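Side-chain contacts in pleckstrin homology domain-containing family A member 8 (Homo sapiens, PDB 5KDI), which probably transfers simple glycosphingolipids between membranes, holding a galactosylceramide in an all-helical GLTP-fold domain: residues V78-E81 with V82-D85; S183-L186 with P187-K191; I195-T198 with L199-H203. The protein carries 2 engineered substitutions. All coordinates share one frame; numbering follows the deposited sequence. Where two conformers were deposited one is given.

Overall arrangement
The three contacts come in order along the chain: 78-85, then 183-191, then 195-203. Contact 1 is the end of helix 74-83, while contacts 2 and 3 are two places on the long helix 172-202, their centres about 18 Å apart, with P187 kinking the helix in contact 2 and H203 closing it in contact 3. Contacts 1 and 3 meet directly, through L79 and V78 against H203, L199 and Y200, with centres about 14 Å apart. Contact 2 lies about 14 Å from contact 1 at the nearest atoms. Along the long helix, contact 2 lies near the bound glycolipid, about 5 Å from the Y185 side chain, and contact 3 packs on helix 74-83 at its C-terminal end.

Contact 1: residues V78-E81 with V82-D85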
loop_
_atom_site.group_PDB
_atom_site.type_symbol
_atom_site.label_atom_id
_atom_site.label_comp_id
_atom_site.label_asym_id
_atom_site.label_seq_id
_atom_site.Cartn_x
_atom_site.Cartn_y
_atom_site.Cartn_z
ATOM N N VAL A 78 11.542 -12.756 -4.662
ATOM C CA VAL A 78 10.488 -13.729 -4.934
ATOM C C VAL A 78 11.047 -14.893 -5.745
ATOM O O VAL A 78 10.809 -16.087 -5.403
ATOM C CB VAL A 78 9.292 -13.081 -5.621
ATOM C CG1 VAL A 78 8.286 -14.158 -6.078
ATOM C CG2 VAL A 78 8.617 -12.100 -4.668
ATOM N N LEU A 79 11.805 -14.557 -6.778
ATOM C CA LEU A 79 12.340 -15.609 -7.660
ATOM C C LEU A 79 13.317 -16.496 -6.896
ATOM O O LEU A 79 13.401 -17.726 -7.139
ATOM C CB LEU A 79 12.994 -14.987 -8.881
ATOM C CG LEU A 79 11.970 -14.401 -9.883
ATOM C CD1 LEU A 79 12.679 -13.695 -11.056
ATOM C CD2 LEU A 79 10.882 -15.377 -10.304
ATOM N N HIS A 80 14.083 -15.927 -5.963
ATOM C CA HIS A 80 14.951 -16.782 -5.115
ATOM C C HIS A 80 14.158 -17.730 -4.270
ATOM O O HIS A 80 14.550 -18.916 -4.115
ATOM C CB HIS A 80 15.868 -15.955 -4.264
ATOM C CG HIS A 80 16.636 -16.774 -3.275
ATOM N ND1 HIS A 80 17.740 -17.523 -3.640
ATOM C CD2 HIS A 80 16.419 -17.015 -1.908
ATOM C CE1 HIS A 80 18.181 -18.194 -2.541
ATOM N NE2 HIS A 80 17.393 -17.848 -1.488
ATOM N N GLU A 81 13.061 -17.228 -3.676
ATOM C CA GLU A 81 12.211 -18.106 -2.857
ATOM C C GLU A 81 11.648 -19.244 -3.635
ATOM O O GLU A 81 11.533 -20.336 -3.125
ATOM C CB GLU A 81 11.146 -17.306 -2.097
ATOM C CG GLU A 81 11.714 -16.443 -0.952
ATOM C CD GLU A 81 10.655 -15.870 -0.027
ATOM O OE1 GLU A 81 9.481 -15.864 -0.418
ATOM O OE2 GLU A 81 11.057 -15.425 1.079
ATOM N N VAL A 82 11.226 -18.948 -4.855
ATOM C CA VAL A 82 10.715 -19.976 -5.770
ATOM C C VAL A 82 11.832 -21.014 -6.083
ATOM O O VAL A 82 11.588 -22.220 -5.919
ATOM C CB VAL A 82 10.155 -19.322 -7.070
ATOM C CG1 VAL A 82 9.981 -20.346 -8.181
ATOM C CG2 VAL A 82 8.893 -18.470 -6.720
ATOM N N GLU A 83 13.033 -20.532 -6.406
ATOM C CA GLU A 83 14.165 -21.427 -6.763
ATOM C C GLU A 83 14.524 -22.360 -5.585
ATOM O O GLU A 83 14.814 -23.542 -5.770
ATOM C CB GLU A 83 15.415 -20.636 -7.189
ATOM C CG GLU A 83 16.680 -21.475 -7.427
ATOM C CD GLU A 83 17.869 -20.628 -7.869
ATOM O OE1 GLU A 83 18.187 -19.613 -7.197
ATOM O OE2 GLU A 83 18.498 -20.976 -8.902
ATOM N N ALA A 84 14.510 -21.788 -4.388
ATOM C CA ALA A 84 14.825 -22.484 -3.148
ATOM C C ALA A 84 13.656 -23.322 -2.582
ATOM O O ALA A 84 13.824 -24.025 -1.587
ATOM C CB ALA A 84 15.401 -21.539 -2.094
ATOM N N ASP A 85 12.494 -23.221 -3.220
ATOM C CA ASP A 85 11.269 -23.890 -2.768
ATOM C C ASP A 85 10.878 -23.551 -1.314
ATOM O O ASP A 85 10.487 -24.433 -0.530
ATOM C CB ASP A 85 11.290 -25.426 -3.002
ATOM C CG ASP A 85 9.886 -26.036 -2.830
ATOM O OD1 ASP A 85 8.904 -25.309 -3.115
ATOM O OD2 ASP A 85 9.738 -27.209 -2.416
#
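H80 and A84 meet one turn apart where helix 74-83 runs out, the methyl CB of A84 lying over one face of the imidazole, offset toward its rim and 4.2 Å from NE2. The backbone of the same turn supplies the polar bonds: V82 N gives its hydrogen to V78 O at 2.9 Å, E83 N does the same for L79 O, and A84 N for H80 O. Past this the helix closes in a Schellman motif. D85 takes a positive phi of 55°, and its N bonds back to V82 O at 3.0 Å, so its amide is satisfied although D85 itself has left helical angles.

The E83 carboxylate approaches the H80 ring obliquely. In the conformer modelled, one of two, OE1 of E83 is 4.1 Å from ND1 of H80, a gap that keeps the charged atoms out of contact; the planes of ring and carboxylate stand 87° apart. H80 has its CG anti to the backbone N (chi1 173°), which swings the ring out along the helix toward A84 and E83.

E81 is different: its carboxylate is buried and turned away from this turn. OE1 is hydrogen-bonded to T94 OG1, while OE2 takes both a salt bridge from K63 NZ and the backbone N of A93. Three partners grip two oxygens, and the lysine together with the start of helix 93-115 would probably favour the charged form of the acid.

V78 CG1 lies 4.4 Å from V82 CG2, a loose apolar touch along the helix. H80 also meets F71 edge-to-face. V78 packs on L97 and T94 of helix 93-115 and on L199 and Y200 of helix 172-202, and L79 touches L199 and H203; through V78 and L79 the end of helix 74-83 rests against two neighbouring helices.

Contact 2: residues S183-L186 with P187-K191; sequences SLYL and PAMEK
The Y185 ring is approached obliquely by the methyl of M189, one turn on; F4 and F11 each meet the same ring in edge-to-face stacks. All this lies at a proline kink in helix 172-202 of the GLTP fold. CE of M189, in the one of two conformers given, is 3.6 Å from CE2 of Y185 and 4.3 Å from CD2 of L186. A bend at chi3 (-47°) at the end of the M189 chain brings the methyl back to the ring. Y185 is buried, about 5 Å from the bound glycolipid, and like L186 it packs on L111 of helix 93-115.

P187 has no N-H, so the i to i+4 bond to S183 O cannot form and the helix kinks. It resumes beyond: A188 N bonds to L184 O at 3.2 Å, a little long, then M189 N to Y185 O at 3.0 Å and E190 N to L186 O at 2.9 Å.

P187 CD lies 3.5 Å from L186 CB, a tight pair across the peptide bond. Where the missing bond would have been, the pyrrolidine ring comes in instead, with P187 CG 3.1 Å from S183 O.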
loop_
_atom_site.group_PDB
_atom_site.type_symbol
_atom_site.label_atom_id
_atom_site.label_comp_id
_atom_site.label_asym_id
_atom_site.label_seq_id
_atom_site.Cartn_x
_atom_site.Cartn_y
_atom_site.Cartn_z
ATOM N N SER A 183 -2.023 12.368 -9.100
ATOM C CA SER A 183 -1.923 12.050 -10.542
ATOM C C SER A 183 -0.600 11.435 -10.955
ATOM O O SER A 183 -0.506 10.830 -12.031
ATOM C CB SER A 183 -2.192 13.307 -11.363
ATOM O OG SER A 183 -3.516 13.676 -11.273
ATOM N N LEU A 184 0.426 11.547 -10.092
ATOM C CA LEU A 184 1.680 10.806 -10.256
ATOM C C LEU A 184 1.702 9.523 -9.376
ATOM O O LEU A 184 2.103 8.470 -9.852
ATOM C CB LEU A 184 2.850 11.717 -9.812
ATOM C CG LEU A 184 3.161 12.859 -10.748
ATOM C CD1 LEU A 184 4.075 13.836 -10.007
ATOM C CD2 LEU A 184 3.784 12.286 -12.034
ATOM N N TYR A 185 1.282 9.674 -8.123
ATOM C CA TYR A 185 1.330 8.589 -7.137
ATOM C C TYR A 185 0.570 7.342 -7.588
ATOM O O TYR A 185 1.068 6.217 -7.572
ATOM C CB TYR A 185 0.775 9.104 -5.806
ATOM C CG TYR A 185 0.903 8.223 -4.591
ATOM C CD1 TYR A 185 2.039 8.259 -3.778
ATOM C CD2 TYR A 185 -0.132 7.407 -4.206
ATOM C CE1 TYR A 185 2.092 7.518 -2.597
ATOM C CE2 TYR A 185 -0.094 6.698 -3.048
ATOM C CZ TYR A 185 1.017 6.723 -2.269
ATOM O OH TYR A 185 0.980 6.009 -1.086
ATOM N N LEU A 186 -0.646 7.562 -8.060
ATOM C CA LEU A 186 -1.529 6.458 -8.426
ATOM C C LEU A 186 -1.094 5.669 -9.665
ATOM O O LEU A 186 -0.991 4.469 -9.591
ATOM C CB LEU A 186 -2.966 6.905 -8.452
ATOM C CG LEU A 186 -3.525 7.485 -7.150
ATOM C CD1 LEU A 186 -4.887 8.092 -7.417
ATOM C CD2 LEU A 186 -3.586 6.476 -5.997
ATOM N N PRO A 187 -0.779 6.328 -10.803
ATOM C CA PRO A 187 -0.330 5.530 -11.951
ATOM C C PRO A 187 0.998 4.872 -11.703
ATOM O O PRO A 187 1.282 3.777 -12.243
ATOM C CB PRO A 187 -0.262 6.508 -13.078
ATOM C CG PRO A 187 -0.240 7.810 -12.485
ATOM C CD PRO A 187 -0.969 7.748 -11.164
ATOM N N ALA A 188 1.864 5.500 -10.899
ATOM C CA ALA A 188 3.153 4.853 -10.566
ATOM C C ALA A 188 2.892 3.588 -9.764
ATOM O O ALA A 188 3.460 2.551 -10.057
ATOM C CB ALA A 188 4.062 5.813 -9.760
ATOM N N MET A 189 2.018 3.666 -8.775
ATOM C CA MET A 189 1.642 2.498 -7.991
ATOM C C MET A 189 1.035 1.410 -8.882
ATOM O O MET A 189 1.386 0.216 -8.807
ATOM C CB MET A 189 0.714 2.841 -6.822
ATOM C CG MET A 189 0.745 1.750 -5.791
ATOM S SD MET A 189 -0.747 1.776 -4.774
ATOM C CE MET A 189 -0.894 3.489 -4.369
ATOM N N GLU A 190 0.113 1.828 -9.761
ATOM C CA GLU A 190 -0.554 0.879 -10.697
ATOM C C GLU A 190 0.513 0.124 -11.502
ATOM O O GLU A 190 0.375 -1.081 -11.748
ATOM C CB GLU A 190 -1.496 1.629 -11.618
ATOM C CG GLU A 190 -2.374 0.837 -12.574
ATOM C CD GLU A 190 -3.310 1.706 -13.478
ATOM O OE1 GLU A 190 -3.220 2.960 -13.481
ATOM O OE2 GLU A 190 -4.147 1.136 -14.226
ATOM N N LYS A 191 1.506 0.856 -12.023
ATOM C CA LYS A 191 2.525 0.238 -12.847
ATOM C C LYS A 191 3.265 -0.879 -12.068
ATOM O O LYS A 191 3.485 -1.987 -12.579
ATOM C CB LYS A 191 3.525 1.283 -13.360
ATOM C CG LYS A 191 4.668 0.709 -14.150
ATOM C CD LYS A 191 5.601 1.826 -14.600
ATOM C CE LYS A 191 6.651 1.297 -15.557
ATOM N NZ LYS A 191 6.216 1.227 -16.986
#

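Contact 3: residues I195-T198 with L199-H203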
loop_
_atom_site.group_PDB
_atom_site.type_symbol
_atom_site.label_atom_id
_atom_site.label_comp_id
_atom_site.label_asym_id
_atom_site.label_seq_id
_atom_site.Cartn_x
_atom_site.Cartn_y
_atom_site.Cartn_z
ATOM N N ILE A 195 3.197 -5.112 -12.567
ATOM C CA ILE A 195 4.421 -5.906 -12.651
ATOM C C ILE A 195 4.318 -7.052 -11.672
ATOM O O ILE A 195 4.636 -8.219 -11.993
ATOM C CB ILE A 195 5.689 -5.023 -12.469
ATOM C CG1 ILE A 195 5.821 -4.052 -13.620
ATOM C CG2 ILE A 195 6.952 -5.878 -12.218
ATOM C CD1 ILE A 195 6.813 -2.904 -13.425
ATOM N N LEU A 196 3.967 -6.752 -10.440
ATOM C CA LEU A 196 3.878 -7.767 -9.388
ATOM C C LEU A 196 2.782 -8.810 -9.685
ATOM O O LEU A 196 2.967 -10.015 -9.477
ATOM C CB LEU A 196 3.739 -7.141 -7.985
ATOM C CG LEU A 196 4.968 -6.410 -7.483
ATOM C CD1 LEU A 196 4.626 -5.710 -6.214
ATOM C CD2 LEU A 196 6.202 -7.332 -7.336
ATOM N N ASP A 197 1.644 -8.309 -10.150
ATOM C CA ASP A 197 0.550 -9.207 -10.495
ATOM C C ASP A 197 0.990 -10.210 -11.557
ATOM O O ASP A 197 0.721 -11.408 -11.433
ATOM C CB ASP A 197 -0.672 -8.444 -10.951
ATOM C CG ASP A 197 -1.428 -7.740 -9.854
ATOM O OD1 ASP A 197 -1.199 -7.977 -8.649
ATOM O OD2 ASP A 197 -2.305 -6.900 -10.196
ATOM N N THR A 198 1.685 -9.730 -12.585
ATOM C CA THR A 198 2.193 -10.615 -13.666
ATOM C C THR A 198 3.186 -11.658 -13.079
ATOM O O THR A 198 3.108 -12.837 -13.384
ATOM C CB THR A 198 2.785 -9.768 -14.785
ATOM O OG1 THR A 198 1.756 -8.959 -15.320
ATOM C CG2 THR A 198 3.403 -10.662 -15.863
ATOM N N LEU A 199 4.115 -11.210 -12.231
ATOM C CA LEU A 199 5.090 -12.071 -11.619
ATOM C C LEU A 199 4.354 -13.198 -10.865
ATOM O O LEU A 199 4.694 -14.375 -10.998
ATOM C CB LEU A 199 5.985 -11.273 -10.702
ATOM C CG LEU A 199 7.007 -12.079 -9.894
ATOM C CD1 LEU A 199 8.204 -12.448 -10.753
ATOM C CD2 LEU A 199 7.470 -11.226 -8.668
ATOM N N TYR A 200 3.384 -12.806 -10.031
ATOM C CA TYR A 200 2.642 -13.806 -9.255
ATOM C C TYR A 200 1.820 -14.767 -10.142
ATOM O O TYR A 200 1.831 -15.963 -9.901
ATOM C CB TYR A 200 1.839 -13.156 -8.166
ATOM C CG TYR A 200 2.653 -12.829 -6.919
ATOM C CD1 TYR A 200 3.702 -11.914 -6.940
ATOM C CD2 TYR A 200 2.382 -13.442 -5.710
ATOM C CE1 TYR A 200 4.440 -11.620 -5.822
ATOM C CE2 TYR A 200 3.083 -13.126 -4.570
ATOM C CZ TYR A 200 4.168 -12.274 -4.626
ATOM O OH TYR A 200 4.906 -11.984 -3.530
ATOM N N GLU A 201 1.147 -14.234 -11.157
ATOM C CA GLU A 201 0.375 -15.053 -12.057
ATOM C C GLU A 201 1.265 -16.063 -12.788
ATOM O O GLU A 201 0.904 -17.242 -12.859
ATOM C CB GLU A 201 -0.465 -14.213 -13.013
ATOM C CG GLU A 201 -1.468 -13.301 -12.281
ATOM C CD GLU A 201 -1.921 -12.081 -13.105
ATOM O OE1 GLU A 201 -1.649 -12.049 -14.323
ATOM O OE2 GLU A 201 -2.530 -11.145 -12.516
ATOM N N VAL A 202 2.356 -15.581 -13.373
ATOM C CA VAL A 202 3.208 -16.409 -14.198
ATOM C C VAL A 202 3.851 -17.575 -13.412
ATOM O O VAL A 202 4.009 -18.669 -13.949
ATOM C CB VAL A 202 4.287 -15.587 -14.956
ATOM C CG1 VAL A 202 5.246 -16.494 -15.713
ATOM C CG2 VAL A 202 3.636 -14.669 -15.964
ATOM N N HIS A 203 4.149 -17.345 -12.138
ATOM C CA HIS A 203 4.838 -18.331 -11.324
ATOM C C HIS A 203 3.860 -19.091 -10.432
ATOM O O HIS A 203 4.272 -19.863 -9.586
ATOM C CB HIS A 203 5.922 -17.682 -10.550
ATOM C CG HIS A 203 7.007 -17.132 -11.429
ATOM N ND1 HIS A 203 7.972 -17.915 -11.975
ATOM C CD2 HIS A 203 7.182 -15.859 -11.940
ATOM C CE1 HIS A 203 8.797 -17.148 -12.740
ATOM N NE2 HIS A 203 8.300 -15.887 -12.751
#
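The last two turns of helix 172-202 form this contact, a run of i to i+3 and i to i+4 pairs in which Y200 meets L196 one turn on. Y200 N donates to L196 O at 2.9 Å, nearly straight at 169°, and the ring edge comes to the same carbonyl, CD1 of Y200 lying 3.3 Å from L196 O near the ring plane. That oxygen therefore has an N-H and an aromatic C-H close to it. The phenol end of the tyrosine is satisfied away from this helix: OH is hydrogen-bonded to T94 O, and K101 makes a cation-pi contact with the ring, both residues belonging to helix 93-115.

Among the buried leucines, L199 has CG anti to its own N (chi1 175°), which directs the branch; with chi2 turning the methyls, L199 CD2 comes to 4.3 Å from CD2 of L196. T198 and V202, both exposed, lie side by side, pointing the same way, with CG2 of T198 4.0 Å from CG2 of V202; V202 was modelled in two conformers, so this touch holds for one of them. T198 OG1 sits beside the backbone N (chi1 -62°) and bonds to A194 O, a turn earlier, which sends CG2 toward V202. The backbone N of V202 is also bonded to T198 O at 2.8 Å. H203 is the first residue to leave helical angles, its N still reaching L199 O at 3.2 Å.

D197 and E201 bring two acids one turn apart, with D197 OD2 and E201 OE2 separated by 4.8 Å in the conformer given. D197 OD2 is paired with K105 in a salt bridge. The two negative charges would be expected to disfavour one another, and the K105 partnership probably offsets part of that cost at D197 while tying this face to helix 93-115.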